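Local atomic coordinates of ectonucleoside triphosphate diphosphohydrolase 4 (Homo sapiens, PDB entry 6WG5), a protein that belongs to the GDA1/CD39 family of nucleoside phosphatases, within the actin-like ATPase clan. Residues A[60-73]-A[484-496]. Sequence-based numbering, arbitrary orientation.
Sequences WPRHNGNPHDLLDI and ILYRTRFLPLRDI
P492 CB caps one face of the H63 imidazole. On the histidine, CB lies 3.9 Å from OD2 of D495. With CG anti to the backbone N (chi1 -169°), the imidazole swings over the proline, whose CB sits 3.7 Å from the ring centroid and only 9° off the normal: a CH-pi contact over the face. CG and CD2 of H63 both lie against that same CB, CD2 at 3.7 Å. On the opposite face lies OD1 of N64, offset toward the rim. Further out, ND1 accepts the backbone N of G65 from well out of the ring plane, and CE1 nears CD1 of I496. At the tip, NE2 donates in the ring plane to the carbonyl O of D69 at 2.7 Å, nearly straight at 178°. The pair, chiefly this second bond, should restrain the ring within a loop shaped by Asx turns at N64 and N66 and a type I turn from N66 to D69.

The rest is mostly apolar. CD2 of L71 meets CD of P492, while CD1 of I73 touches L485 CD1 at 3.6 Å. W60 brings CZ2 to 3.7 Å from L491 CD1. R62 NH1 reaches OD1 of the poorly ordered D495 in a salt bridge with a weak hydrogen bond; NH2 of R62 hydrogen-bonds to OD1 of N39.

The connection leading out of strand 53-61 thus packs against helices 479-487 and 492-496; I484 also touches strands 40-48 and 127-131, and L485 helix 172-186.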
loop_
_atom_site.group_PDB
_atom_site.type_symbol
_atom_site.label_atom_id
_atom_site.label_comp_id
_atom_site.label_asym_id
_atom_site.label_seq_id
_atom_site.Cartn_x
_atom_site.Cartn_y
_atom_site.Cartn_z
ATOM N N TRP A 60 -20.846 -0.759 11.427
ATOM C CA TRP A 60 -20.325 -0.486 12.759
ATOM C C TRP A 60 -21.496 -0.314 13.711
ATOM O O TRP A 60 -22.579 0.100 13.283
ATOM C CB TRP A 60 -19.442 0.771 12.766
ATOM C CG TRP A 60 -20.097 1.992 12.184
ATOM C CD1 TRP A 60 -20.853 2.914 12.850
ATOM C CD2 TRP A 60 -20.046 2.425 10.820
ATOM N NE1 TRP A 60 -21.276 3.893 11.983
ATOM C CE2 TRP A 60 -20.794 3.617 10.731
ATOM C CE3 TRP A 60 -19.439 1.922 9.664
ATOM C CZ2 TRP A 60 -20.953 4.310 9.533
ATOM C CZ3 TRP A 60 -19.598 2.612 8.476
ATOM C CH2 TRP A 60 -20.349 3.792 8.420
ATOM N N PRO A 61 -21.320 -0.620 14.990
ATOM C CA PRO A 61 -22.375 -0.378 15.976
ATOM C C PRO A 61 -22.354 1.078 16.427
ATOM O O PRO A 61 -21.503 1.869 16.023
ATOM C CB PRO A 61 -22.007 -1.330 17.112
ATOM C CG PRO A 61 -20.520 -1.394 17.057
ATOM C CD PRO A 61 -20.138 -1.253 15.602
ATOM N N ARG A 62 -23.312 1.424 17.282
ATOM C CA ARG A 62 -23.384 2.784 17.794
ATOM C C ARG A 62 -22.106 3.132 18.548
ATOM O O ARG A 62 -21.510 2.287 19.219
ATOM C CB ARG A 62 -24.596 2.948 18.712
ATOM C CG ARG A 62 -24.798 4.371 19.209
ATOM C CD ARG A 62 -25.972 4.477 20.167
ATOM N NE ARG A 62 -27.204 3.948 19.588
ATOM C CZ ARG A 62 -27.917 4.565 18.652
ATOM N NH1 ARG A 62 -27.522 5.738 18.171
ATOM N NH2 ARG A 62 -29.025 4.003 18.187
ATOM N N HIS A 63 -21.687 4.387 18.424
ATOM C CA HIS A 63 -20.511 4.862 19.139
ATOM C C HIS A 63 -20.796 4.933 20.636
ATOM O O HIS A 63 -21.863 5.384 21.062
ATOM C CB HIS A 63 -20.100 6.233 18.605
ATOM C CG HIS A 63 -18.757 6.692 19.079
ATOM N ND1 HIS A 63 -18.588 7.432 20.229
ATOM C CD2 HIS A 63 -17.520 6.525 18.554
ATOM C CE1 HIS A 63 -17.305 7.696 20.397
ATOM N NE2 HIS A 63 -16.635 7.157 19.394
ATOM N N ASN A 64 -19.830 4.487 21.438
ATOM C CA ASN A 64 -20.015 4.357 22.881
ATOM C C ASN A 64 -19.973 5.686 23.626
ATOM O O ASN A 64 -20.058 5.684 24.858
ATOM C CB ASN A 64 -18.951 3.417 23.460
ATOM C CG ASN A 64 -17.537 3.875 23.155
ATOM O OD1 ASN A 64 -17.303 5.040 22.836
ATOM N ND2 ASN A 64 -16.586 2.955 23.250
ATOM N N GLY A 65 -19.845 6.811 22.925
ATOM C CA GLY A 65 -19.840 8.114 23.556
ATOM C C GLY A 65 -18.497 8.585 24.077
ATOM O O GLY A 65 -18.426 9.677 24.654
ATOM N N ASN A 66 -17.432 7.804 23.897
ATOM C CA ASN A 66 -16.110 8.196 24.369
ATOM C C ASN A 66 -15.399 8.998 23.286
ATOM O O ASN A 66 -15.110 8.445 22.216
ATOM C CB ASN A 66 -15.287 6.970 24.728
ATOM C CG ASN A 66 -13.980 7.324 25.411
ATOM O OD1 ASN A 66 -13.559 8.481 25.418
ATOM N ND2 ASN A 66 -13.327 6.322 25.987
ATOM N N PRO A 67 -15.086 10.280 23.508
ATOM C CA PRO A 67 -14.457 11.070 22.435
ATOM C C PRO A 67 -13.123 10.515 21.967
ATOM O O PRO A 67 -12.697 10.829 20.848
ATOM C CB PRO A 67 -14.291 12.460 23.067
ATOM C CG PRO A 67 -15.207 12.477 24.243
ATOM C CD PRO A 67 -15.263 11.070 24.737
ATOM N N HIS A 68 -12.450 9.702 22.782
ATOM C CA HIS A 68 -11.149 9.154 22.424
ATOM C C HIS A 68 -11.238 7.923 21.532
ATOM O O HIS A 68 -10.206 7.480 21.016
ATOM C CB HIS A 68 -10.367 8.796 23.689
ATOM C CG HIS A 68 -10.083 9.968 24.575
ATOM N ND1 HIS A 68 -10.134 11.271 24.126
ATOM C CD2 HIS A 68 -9.751 10.034 25.886
ATOM C CE1 HIS A 68 -9.840 12.088 25.123
ATOM N NE2 HIS A 68 -9.605 11.364 26.201
ATOM N N ASP A 69 -12.426 7.360 21.337
ATOM C CA ASP A 69 -12.589 6.130 20.576
ATOM C C ASP A 69 -13.113 6.427 19.178
ATOM O O ASP A 69 -14.016 7.249 19.000
ATOM C CB ASP A 69 -13.544 5.170 21.289
ATOM C CG ASP A 69 -12.925 4.536 22.520
ATOM O OD1 ASP A 69 -11.680 4.533 22.628
ATOM O OD2 ASP A 69 -13.685 4.031 23.375
ATOM N N LEU A 70 -12.539 5.750 18.188
ATOM C CA LEU A 70 -13.046 5.806 16.829
ATOM C C LEU A 70 -14.201 4.823 16.667
ATOM O O LEU A 70 -14.505 4.027 17.558
ATOM C CB LEU A 70 -11.943 5.479 15.824
ATOM C CG LEU A 70 -10.606 6.199 15.992
ATOM C CD1 LEU A 70 -9.663 5.798 14.870
ATOM C CD2 LEU A 70 -10.801 7.702 16.023
ATOM N N LEU A 71 -14.846 4.880 15.506
ATOM C CA LEU A 71 -15.897 3.923 15.199
ATOM C C LEU A 71 -15.317 2.517 15.100
ATOM O O LEU A 71 -14.158 2.320 14.723
ATOM C CB LEU A 71 -16.597 4.296 13.890
ATOM C CG LEU A 71 -17.380 5.609 13.881
ATOM C CD1 LEU A 71 -17.953 5.874 12.496
ATOM C CD2 LEU A 71 -18.489 5.588 14.921
ATOM N N ASP A 72 -16.141 1.530 15.447
ATOM C CA ASP A 72 -15.740 0.125 15.380
ATOM C C ASP A 72 -16.145 -0.444 14.020
ATOM O O ASP A 72 -17.016 -1.306 13.893
ATOM C CB ASP A 72 -16.362 -0.656 16.530
ATOM C CG ASP A 72 -15.668 -1.975 16.781
ATOM O OD1 ASP A 72 -14.794 -2.353 15.972
ATOM O OD2 ASP A 72 -15.999 -2.638 17.787
ATOM N N ILE A 73 -15.480 0.063 12.985
ATOM C CA ILE A 73 -15.827 -0.275 11.608
ATOM C C ILE A 73 -15.295 -1.659 11.268
ATOM O O ILE A 73 -14.156 -2.012 11.600
ATOM C CB ILE A 73 -15.283 0.793 10.640
ATOM C CG1 ILE A 73 -15.950 2.140 10.932
ATOM C CG2 ILE A 73 -15.512 0.374 9.187
ATOM C CD1 ILE A 73 -15.558 3.257 9.985
ATOM N N ILE A 484 -13.077 4.897 4.457
ATOM C CA ILE A 484 -14.343 4.991 5.180
ATOM C C ILE A 484 -14.106 5.508 6.592
ATOM O O ILE A 484 -14.894 6.299 7.122
ATOM C CB ILE A 484 -15.061 3.626 5.189
ATOM C CG1 ILE A 484 -16.478 3.760 5.747
ATOM C CG2 ILE A 484 -14.282 2.600 6.000
ATOM C CD1 ILE A 484 -17.487 4.223 4.731
ATOM N N LEU A 485 -13.013 5.074 7.222
ATOM C CA LEU A 485 -12.732 5.501 8.588
ATOM C C LEU A 485 -12.477 7.000 8.651
ATOM O O LEU A 485 -12.898 7.672 9.600
ATOM C CB LEU A 485 -11.536 4.722 9.137
ATOM C CG LEU A 485 -11.246 4.842 10.633
ATOM C CD1 LEU A 485 -12.403 4.300 11.460
ATOM C CD2 LEU A 485 -9.957 4.108 10.973
ATOM N N TYR A 486 -11.795 7.545 7.642
ATOM C CA TYR A 486 -11.511 8.975 7.627
ATOM C C TYR A 486 -12.740 9.789 7.237
ATOM O O TYR A 486 -12.992 10.849 7.819
ATOM C CB TYR A 486 -10.354 9.273 6.673
ATOM C CG TYR A 486 -9.904 10.715 6.710
ATOM C CD1 TYR A 486 -10.231 11.594 5.686
ATOM C CD2 TYR A 486 -9.162 11.203 7.776
ATOM C CE1 TYR A 486 -9.827 12.914 5.720
ATOM C CE2 TYR A 486 -8.754 12.521 7.819
ATOM C CZ TYR A 486 -9.088 13.373 6.790
ATOM O OH TYR A 486 -8.682 14.688 6.831
ATOM N N ARG A 487 -13.520 9.312 6.262
ATOM C CA ARG A 487 -14.670 10.086 5.802
ATOM C C ARG A 487 -15.780 10.138 6.848
ATOM O O ARG A 487 -16.527 11.121 6.902
ATOM C CB ARG A 487 -15.207 9.511 4.490
ATOM C CG ARG A 487 -14.235 9.584 3.305
ATOM C CD ARG A 487 -13.748 11.006 3.034
ATOM N NE ARG A 487 -14.849 11.952 2.861
ATOM C CZ ARG A 487 -15.409 12.261 1.692
ATOM N NH1 ARG A 487 -14.981 11.704 0.565
ATOM N NH2 ARG A 487 -16.406 13.136 1.651
ATOM N N THR A 488 -15.903 9.108 7.688
ATOM C CA THR A 488 -16.958 9.038 8.692
ATOM C C THR A 488 -16.488 9.500 10.068
ATOM O O THR A 488 -17.177 9.256 11.064
ATOM C CB THR A 488 -17.507 7.612 8.791
ATOM O OG1 THR A 488 -16.463 6.714 9.186
ATOM C CG2 THR A 488 -18.086 7.159 7.463
ATOM N N ARG A 489 -15.340 10.175 10.146
ATOM C CA ARG A 489 -14.723 10.454 11.438
ATOM C C ARG A 489 -15.542 11.407 12.302
ATOM O O ARG A 489 -15.301 11.481 13.512
ATOM C CB ARG A 489 -13.320 11.023 11.229
ATOM C CG ARG A 489 -13.284 12.406 10.597
ATOM C CD ARG A 489 -11.905 12.691 10.027
ATOM N NE ARG A 489 -11.697 14.095 9.684
ATOM C CZ ARG A 489 -12.009 14.645 8.513
ATOM N NH1 ARG A 489 -11.763 15.931 8.305
ATOM N NH2 ARG A 489 -12.570 13.921 7.552
ATOM N N PHE A 490 -16.499 12.133 11.723
ATOM C CA PHE A 490 -17.290 13.091 12.485
ATOM C C PHE A 490 -18.617 12.527 12.976
ATOM O O PHE A 490 -19.240 13.142 13.847
ATOM C CB PHE A 490 -17.552 14.350 11.645
ATOM C CG PHE A 490 -16.331 15.199 11.427
ATOM C CD1 PHE A 490 -15.519 15.557 12.493
ATOM C CD2 PHE A 490 -15.991 15.634 10.156
ATOM C CE1 PHE A 490 -14.394 16.333 12.297
ATOM C CE2 PHE A 490 -14.867 16.410 9.952
ATOM C CZ PHE A 490 -14.068 16.759 11.024
ATOM N N LEU A 491 -19.062 11.388 12.452
ATOM C CA LEU A 491 -20.322 10.804 12.904
ATOM C C LEU A 491 -20.432 10.698 14.419
ATOM O O LEU A 491 -21.518 10.983 14.950
ATOM C CB LEU A 491 -20.511 9.418 12.269
ATOM C CG LEU A 491 -20.881 9.376 10.785
ATOM C CD1 LEU A 491 -21.016 7.931 10.331
ATOM C CD2 LEU A 491 -22.171 10.142 10.504
ATOM N N PRO A 492 -19.397 10.294 15.161
ATOM C CA PRO A 492 -19.524 10.249 16.626
ATOM C C PRO A 492 -19.994 11.561 17.238
ATOM O O PRO A 492 -20.486 11.569 18.371
ATOM C CB PRO A 492 -18.106 9.890 17.097
ATOM C CG PRO A 492 -17.288 9.634 15.858
ATOM C CD PRO A 492 -18.212 9.555 14.697
ATOM N N LEU A 493 -19.844 12.678 16.516
ATOM C CA LEU A 493 -20.332 13.953 17.036
ATOM C C LEU A 493 -21.828 13.911 17.302
ATOM O O LEU A 493 -22.313 14.583 18.219
ATOM C CB LEU A 493 -20.022 15.095 16.067
ATOM C CG LEU A 493 -18.632 15.731 16.099
ATOM C CD1 LEU A 493 -18.606 16.927 15.162
ATOM C CD2 LEU A 493 -18.226 16.157 17.505
ATOM N N ARG A 494 -22.577 13.150 16.505
ATOM C CA ARG A 494 -24.008 13.020 16.746
ATOM C C ARG A 494 -24.271 12.537 18.167
ATOM O O ARG A 494 -24.906 13.230 18.966
ATOM C CB ARG A 494 -24.630 12.066 15.727
ATOM C CG ARG A 494 -24.452 12.497 14.284
ATOM C CD ARG A 494 -25.611 12.016 13.437
ATOM N NE ARG A 494 -26.835 12.749 13.745
ATOM C CZ ARG A 494 -28.052 12.370 13.370
ATOM N NH1 ARG A 494 -29.105 13.107 13.695
ATOM N NH2 ARG A 494 -28.220 11.252 12.679
ATOM N N ASP A 495 -23.762 11.353 18.509
ATOM C CA ASP A 495 -24.053 10.780 19.820
ATOM C C ASP A 495 -23.484 11.628 20.950
ATOM O O ASP A 495 -24.087 11.708 22.027
ATOM C CB ASP A 495 -23.502 9.357 19.897
ATOM C CG ASP A 495 -23.988 8.480 18.760
ATOM O OD1 ASP A 495 -25.103 7.927 18.868
ATOM O OD2 ASP A 495 -23.255 8.344 17.758
ATOM N N ILE A 496 -22.338 12.273 20.731
ATOM C CA ILE A 496 -21.637 12.977 21.801
ATOM C C ILE A 496 -22.172 14.398 21.946
ATOM O O ILE A 496 -22.773 14.743 22.969
ATOM C CB ILE A 496 -20.117 12.984 21.552
ATOM C CG1 ILE A 496 -19.586 11.546 21.538
ATOM C CG2 ILE A 496 -19.399 13.813 22.619
ATOM C CD1 ILE A 496 -18.106 11.424 21.219
#